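PDB 6ER1: centrosome-associated zinc finger protein Cp190 from Drosophila melanogaster, which helps organise chromatin domains and boundaries when insulator DNA-binding proteins recruit it, and forms homodimers through the N-terminal BTB domain described here. Local coordinates for residues T38-F41 and S45-K48; T111-E114 and L120-L123. All coordinates share one frame; numbering follows the deposited sequence. Where two conformers were deposited one is given.

Interaction 1: residues T38-F41 and S45-K48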
ATOM      1  N   THR A  38      -0.031 -13.129  -7.637  1.00 17.72           N
ATOM      2  CA  THR A  38       0.131 -14.438  -7.059  1.00 17.26           C
ATOM      3  C   THR A  38       1.439 -15.001  -7.570  1.00 16.16           C
ATOM      4  O   THR A  38       1.623 -15.135  -8.792  1.00 19.78           O
ATOM      5  CB  THR A  38      -1.046 -15.358  -7.410  1.00 19.49           C
ATOM      6  OG1 THR A  38      -2.265 -14.778  -6.915  1.00 22.91           O
ATOM      7  CG2 THR A  38      -0.891 -16.757  -6.820  1.00 20.51           C
ATOM      8  N   LEU A  39       2.346 -15.311  -6.634  1.00 16.52           N
ATOM      9  CA  LEU A  39       3.643 -15.902  -6.956  1.00 16.81           C
ATOM     10  C   LEU A  39       3.547 -17.400  -6.792  1.00 17.50           C
ATOM     11  O   LEU A  39       3.062 -17.883  -5.768  1.00 20.36           O
ATOM     12  CB  LEU A  39       4.722 -15.387  -6.016  1.00 15.39           C
ATOM     13  CG  LEU A  39       4.747 -13.874  -5.812  1.00 15.49           C
ATOM     14  CD1 LEU A  39       5.798 -13.496  -4.815  1.00 16.46           C
ATOM     15  CD2 LEU A  39       4.970 -13.146  -7.119  1.00 16.62           C
ATOM     16  N   GLN A  40       3.994 -18.149  -7.788  1.00 17.46           N
ATOM     17  CA  GLN A  40       3.947 -19.606  -7.743  1.00 17.56           C
ATOM     18  C   GLN A  40       5.332 -20.233  -7.767  1.00 16.97           C
ATOM     19  O   GLN A  40       6.129 -19.927  -8.681  1.00 19.03           O
ATOM     20  CB  GLN A  40       3.065 -20.149  -8.863  1.00 19.93           C
ATOM     21  CG  GLN A  40       2.891 -21.669  -8.764  1.00 22.11           C
ATOM     22  CD  GLN A  40       1.759 -22.179  -9.599  1.00 26.37           C
ATOM     23  OE1 GLN A  40       0.662 -21.638  -9.568  1.00 26.60           O
ATOM     24  NE2 GLN A  40       2.017 -23.241 -10.355  1.00 28.90           N
ATOM     25  N   PHE A  41       5.568 -21.129  -6.796  1.00 16.87           N
ATOM     26  CA  PHE A  41       6.828 -21.835  -6.639  1.00 17.07           C
ATOM     27  C   PHE A  41       6.846 -23.182  -7.373  1.00 19.23           C
ATOM     28  O   PHE A  41       5.802 -23.659  -7.840  1.00 21.27           O
ATOM     29  CB  PHE A  41       7.177 -21.913  -5.152  1.00 17.22           C
ATOM     30  CG  PHE A  41       7.255 -20.573  -4.501  1.00 15.95           C
ATOM     31  CD1 PHE A  41       8.265 -19.702  -4.840  1.00 16.67           C
ATOM     32  CD2 PHE A  41       6.337 -20.190  -3.553  1.00 18.30           C
ATOM     33  CE1 PHE A  41       8.351 -18.454  -4.240  1.00 18.10           C
ATOM     34  CE2 PHE A  41       6.419 -18.974  -2.934  1.00 19.34           C
ATOM     35  CZ  PHE A  41       7.428 -18.080  -3.279  1.00 17.41           C
ATOM     36  N   SER A  45       3.148 -24.356  -4.643  1.00 22.45           N
ATOM     37  CA  SER A  45       2.642 -23.498  -3.572  1.00 22.19           C
ATOM     38  C   SER A  45       2.648 -22.039  -4.055  1.00 20.46           C
ATOM     39  O   SER A  45       3.317 -21.686  -5.036  1.00 19.89           O
ATOM     40  CB  SER A  45       3.446 -23.644  -2.283  1.00 24.60           C
ATOM     41  OG  SER A  45       4.761 -23.179  -2.429  1.00 22.11           O
ATOM     42  N   GLN A  46       1.831 -21.221  -3.416  1.00 22.13           N
ATOM     43  CA  GLN A  46       1.625 -19.855  -3.836  1.00 21.96           C
ATOM     44  C   GLN A  46       1.739 -18.898  -2.684  1.00 19.59           C
ATOM     45  O   GLN A  46       1.382 -19.207  -1.553  1.00 26.88           O
ATOM     46  CB  GLN A  46       0.254 -19.724  -4.488  1.00 23.03           C
ATOM     47  CG  GLN A  46       0.101 -20.508  -5.773  1.00 25.11           C
ATOM     48  CD  GLN A  46      -1.243 -20.338  -6.431  1.00 24.55           C
ATOM     49  OE1 GLN A  46      -2.248 -20.036  -5.776  1.00 31.58           O
ATOM     50  NE2 GLN A  46      -1.282 -20.562  -7.727  1.00 27.12           N
ATOM     51  N   LEU A  47       2.168 -17.686  -3.025  1.00 16.95           N
ATOM     52  CA  LEU A  47       2.229 -16.572  -2.083  1.00 17.34           C
ATOM     53  C   LEU A  47       1.538 -15.378  -2.756  1.00 17.70           C
ATOM     54  O   LEU A  47       1.968 -14.927  -3.828  1.00 18.83           O
ATOM     55  CB  LEU A  47       3.676 -16.220  -1.766  1.00 17.72           C
ATOM     56  CG  LEU A  47       3.943 -15.075  -0.796  1.00 18.75           C
ATOM     57  CD1 LEU A  47       3.275 -15.312   0.545  1.00 21.23           C
ATOM     58  CD2 LEU A  47       5.412 -14.782  -0.634  1.00 20.86           C
ATOM     59  N   LYS A  48       0.479 -14.873  -2.132  1.00 17.14           N
ATOM     60  CA  LYS A  48      -0.279 -13.729  -2.669  1.00 17.40           C
ATOM     61  C   LYS A  48       0.177 -12.434  -2.037  1.00 17.69           C
ATOM     62  O   LYS A  48       0.279 -12.354  -0.812  1.00 18.37           O
ATOM     63  CB  LYS A  48      -1.767 -13.922  -2.452  1.00 19.03           C
ATOM     64  CG  LYS A  48      -2.269 -15.118  -3.240  1.00 20.96           C
ATOM     65  CD  LYS A  48      -3.738 -15.419  -3.136  1.00 28.63           C
ATOM     66  CE  LYS A  48      -4.053 -16.586  -4.084  1.00 29.41           C
ATOM     67  NZ  LYS A  48      -5.489 -16.968  -4.115  1.00 37.00           N
TER

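Interaction 2: residues T111-E114 and L120-L123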
ATOM      1  N   THR A 111      20.751 -12.650  -3.818  1.00 11.26           N
ATOM      2  CA  THR A 111      19.434 -12.433  -4.337  1.00 11.83           C
ATOM      3  C   THR A 111      19.171 -10.874  -4.300  1.00 11.76           C
ATOM      4  O   THR A 111      18.642 -10.358  -5.347  1.00 12.90           O
ATOM      5  CB  THR A 111      18.351 -13.152  -3.581  1.00 13.76           C
ATOM      6  OG1 THR A 111      18.619 -14.583  -3.697  1.00 16.12           O
ATOM      7  CG2 THR A 111      16.993 -12.930  -4.063  1.00 13.59           C
ATOM      8  N   ALA A 112      19.481 -10.222  -3.230  1.00 12.17           N
ATOM      9  CA  ALA A 112      19.224  -8.728  -3.166  1.00 13.07           C
ATOM     10  C   ALA A 112      20.070  -8.149  -4.208  1.00 13.60           C
ATOM     11  O   ALA A 112      19.573  -7.094  -4.824  1.00 14.16           O
ATOM     12  CB  ALA A 112      19.600  -8.242  -1.810  1.00 14.48           C
ATOM     13  N   LYS A 113      21.253  -8.544  -4.525  1.00 13.27           N
ATOM     14  CA  LYS A 113      22.071  -7.984  -5.607  1.00 12.07           C
ATOM     15  C   LYS A 113      21.473  -8.267  -6.937  1.00 12.85           C
ATOM     16  O   LYS A 113      21.393  -7.310  -7.840  1.00 14.51           O
ATOM     17  CB  LYS A 113      23.547  -8.465  -5.554  1.00 14.78           C
ATOM     18  CG  LYS A 113      24.354  -7.937  -4.395  1.00 16.51           C
ATOM     19  CD  LYS A 113      25.752  -8.548  -4.420  1.00 23.40           C
ATOM     20  CE  LYS A 113      26.792  -7.880  -3.518  0.50 28.24           C
ATOM     21  NZ  LYS A 113      27.879  -7.082  -4.116  0.50 34.01           N
ATOM     22  N   GLU A 114      20.904  -9.394  -7.234  1.00 13.60           N
ATOM     23  CA  GLU A 114      20.259  -9.693  -8.488  1.00 12.86           C
ATOM     24  C   GLU A 114      19.026  -8.796  -8.678  1.00 10.82           C
ATOM     25  O   GLU A 114      18.746  -8.435  -9.855  1.00 13.75           O
ATOM     26  CB  GLU A 114      19.846 -11.210  -8.482  1.00 15.07           C
ATOM     27  CG  GLU A 114      18.973 -11.652  -9.651  1.00 18.08           C
ATOM     28  CD  GLU A 114      18.777 -13.132  -9.867  1.00 24.07           C
ATOM     29  OE1 GLU A 114      19.647 -13.880  -9.397  1.00 29.29           O
ATOM     30  OE2 GLU A 114      17.788 -13.536 -10.584  1.00 23.97           O
ATOM     31  N   LEU A 120      17.500  -3.420   0.966  1.00 12.83           N
ATOM     32  CA  LEU A 120      17.872  -4.714   1.628  1.00 13.46           C
ATOM     33  C   LEU A 120      19.399  -4.908   1.593  1.00 12.72           C
ATOM     34  O   LEU A 120      19.989  -5.416   2.567  1.00 15.05           O
ATOM     35  CB  LEU A 120      17.127  -5.852   0.938  1.00 14.45           C
ATOM     36  CG  LEU A 120      17.451  -7.248   1.505  1.00 16.84           C
ATOM     37  CD1 LEU A 120      17.179  -7.256   2.997  1.00 17.96           C
ATOM     38  CD2 LEU A 120      16.577  -8.206   0.722  1.00 19.39           C
ATOM     39  N   LEU A 121      20.027  -4.534   0.478  1.00 13.83           N
ATOM     40  CA  LEU A 121      21.514  -4.534   0.425  1.00 16.29           C
ATOM     41  C   LEU A 121      22.125  -3.739   1.563  1.00 15.67           C
ATOM     42  O   LEU A 121      23.057  -4.202   2.240  1.00 18.34           O
ATOM     43  CB  LEU A 121      22.005  -3.960  -0.918  1.00 18.08           C
ATOM     44  CG  LEU A 121      21.695  -4.871  -2.097  1.00 19.26           C
ATOM     45  CD1 LEU A 121      21.803  -4.215  -3.467  1.00 19.78           C
ATOM     46  CD2 LEU A 121      22.563  -6.105  -2.050  1.00 22.07           C
ATOM     47  N   LYS A 122      21.631  -2.524   1.760  1.00 15.66           N
ATOM     48  CA  LYS A 122      22.136  -1.687   2.820  1.00 17.58           C
ATOM     49  C   LYS A 122      21.948  -2.351   4.189  1.00 15.73           C
ATOM     50  O   LYS A 122      22.838  -2.319   5.042  1.00 18.99           O
ATOM     51  CB  LYS A 122      21.444  -0.308   2.739  1.00 19.65           C
ATOM     52  CG  LYS A 122      21.941   0.486   1.559  1.00 24.94           C
ATOM     53  CD  LYS A 122      21.408   1.908   1.577  1.00 34.07           C
ATOM     54  CE  LYS A 122      21.834   2.689   0.346  1.00 41.55           C
ATOM     55  NZ  LYS A 122      20.968   3.883   0.171  1.00 53.92           N
ATOM     56  N   LEU A 123      20.789  -2.957   4.402  1.00 14.23           N
ATOM     57  CA  LEU A 123      20.547  -3.644   5.670  1.00 14.11           C
ATOM     58  C   LEU A 123      21.528  -4.832   5.885  1.00 14.84           C
ATOM     59  O   LEU A 123      22.108  -4.972   6.968  1.00 17.13           O
ATOM     60  CB  LEU A 123      19.103  -4.097   5.718  1.00 14.88           C
ATOM     61  CG  LEU A 123      18.711  -4.877   6.980  1.00 16.78           C
ATOM     62  CD1 LEU A 123      18.954  -4.069   8.246  1.00 18.83           C
ATOM     63  CD2 LEU A 123      17.286  -5.347   6.888  1.00 19.06           C
TER

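Interaction 1: residues T38-F41 and S45-K48
S45 O takes the backbone N-H of F41 at 2.9 Å, nearly in line with the S45 C=O bond. S45 O also lies 3.5 Å from Q40 CA, in a CA-H...O contact. Further along, L39 and L47 form the hydrogen-bonded pair of the ladder. L39 N gives to L47 O and L47 N gives to L39 O, both at 2.9 Å. The flanking pairs, T38 with K48 and Q40 with Q46, are non-hydrogen-bonded. Their side chains share one face of the sheet. There Q46 NE2 donates to Q40 OE1 at 2.9 Å. The acceptor lies close to the amide plane of Q46, but the donor is tilted 26° from the carbonyl plane of Q40, and the two amides are turned 41° apart. Q40 has CG trans to its own N (chi1 -175°) and an extended chain, which carries the amide out to this bond. With an alanine in place of Q40, the Q46 amide would probably lose this acceptor and be freer to turn. T38 CG2 packs against Q46 CD at 3.6 Å. T38 OG1 lies beside K48 CG and CE, the two side chains pointing the same way. A74 of strand 74-76 touches T38, Q40 and Q46 on this face. L39 and L47 point to the other face, where their methyls meet loosely. The F41 ring reaches L47 CB through F41 CE2 at 4.1 Å. S45 OG sits at the ring edge, near its plane, 3.6 Å from F41 CD2, and is hydrogen-bonded to D43. V86 of helix 83-95 covers L39 and F41. The strands run antiparallel. This is a beta hairpin of the BTB/POZ fold, with strand 46-49 at the outer side of strand 37-40.

Interaction 2: residues T111-E114 and L120-L123
L121 reaches across to helix 105-115 with one methyl, CD2, which touches both A112 and K113. L121 CD2 lies 3.7 Å from A112 CB and 3.5 Å from K113 CG. The tightness of the second approach is doubtful, since K113 has two conformers. L121 has CG opposite its carbonyl carbon (chi1 -69°), and the outer torsion is extended (chi2 164°). This sends the CD2 branch to A112 and K113, while L121 CD1 lies 3.9 Å from A112 O. The K113 chain crosses L121 at about a right angle and touches it through CG. The contact joins helix 105-115 to helix 118-124, two consecutive helices in the C-terminal part of the BTB/POZ domain. The chain turns back between them. Their close approach is consistent with the small side chain of A112, as A112 CA is 6.0 Å from L121 CA. L120 has the other leucine conformation. Its CG is trans to the backbone N (chi1 179°), and L120 CD2 meets A112 CB at 3.9 Å. The A112 methyl therefore touches both leucines. L120 also packs on I89 of helix 83-95, which T111 touches as well.

In the fold
From the N terminus, the chain passes strand 9-13 and helix 17-31 before it reaches interaction 1. That contact closes a short loop between strands 37-40 and 46-49 at one side of the sheet. The chain then runs through two helices, strands 70-71 and 74-76, helix 83-95 and strand 97-101. Interaction 2 follows, closing the turn between helices 105-115 and 118-124. The two contacts are in series and neither nests in nor crosses the other. The centres of interaction 1 and interaction 2 are about 22 Å apart, and the two do not touch. Helix 83-95 meets side chains from both. Within segment 120-123, L123 packs on K13 of the second subunit.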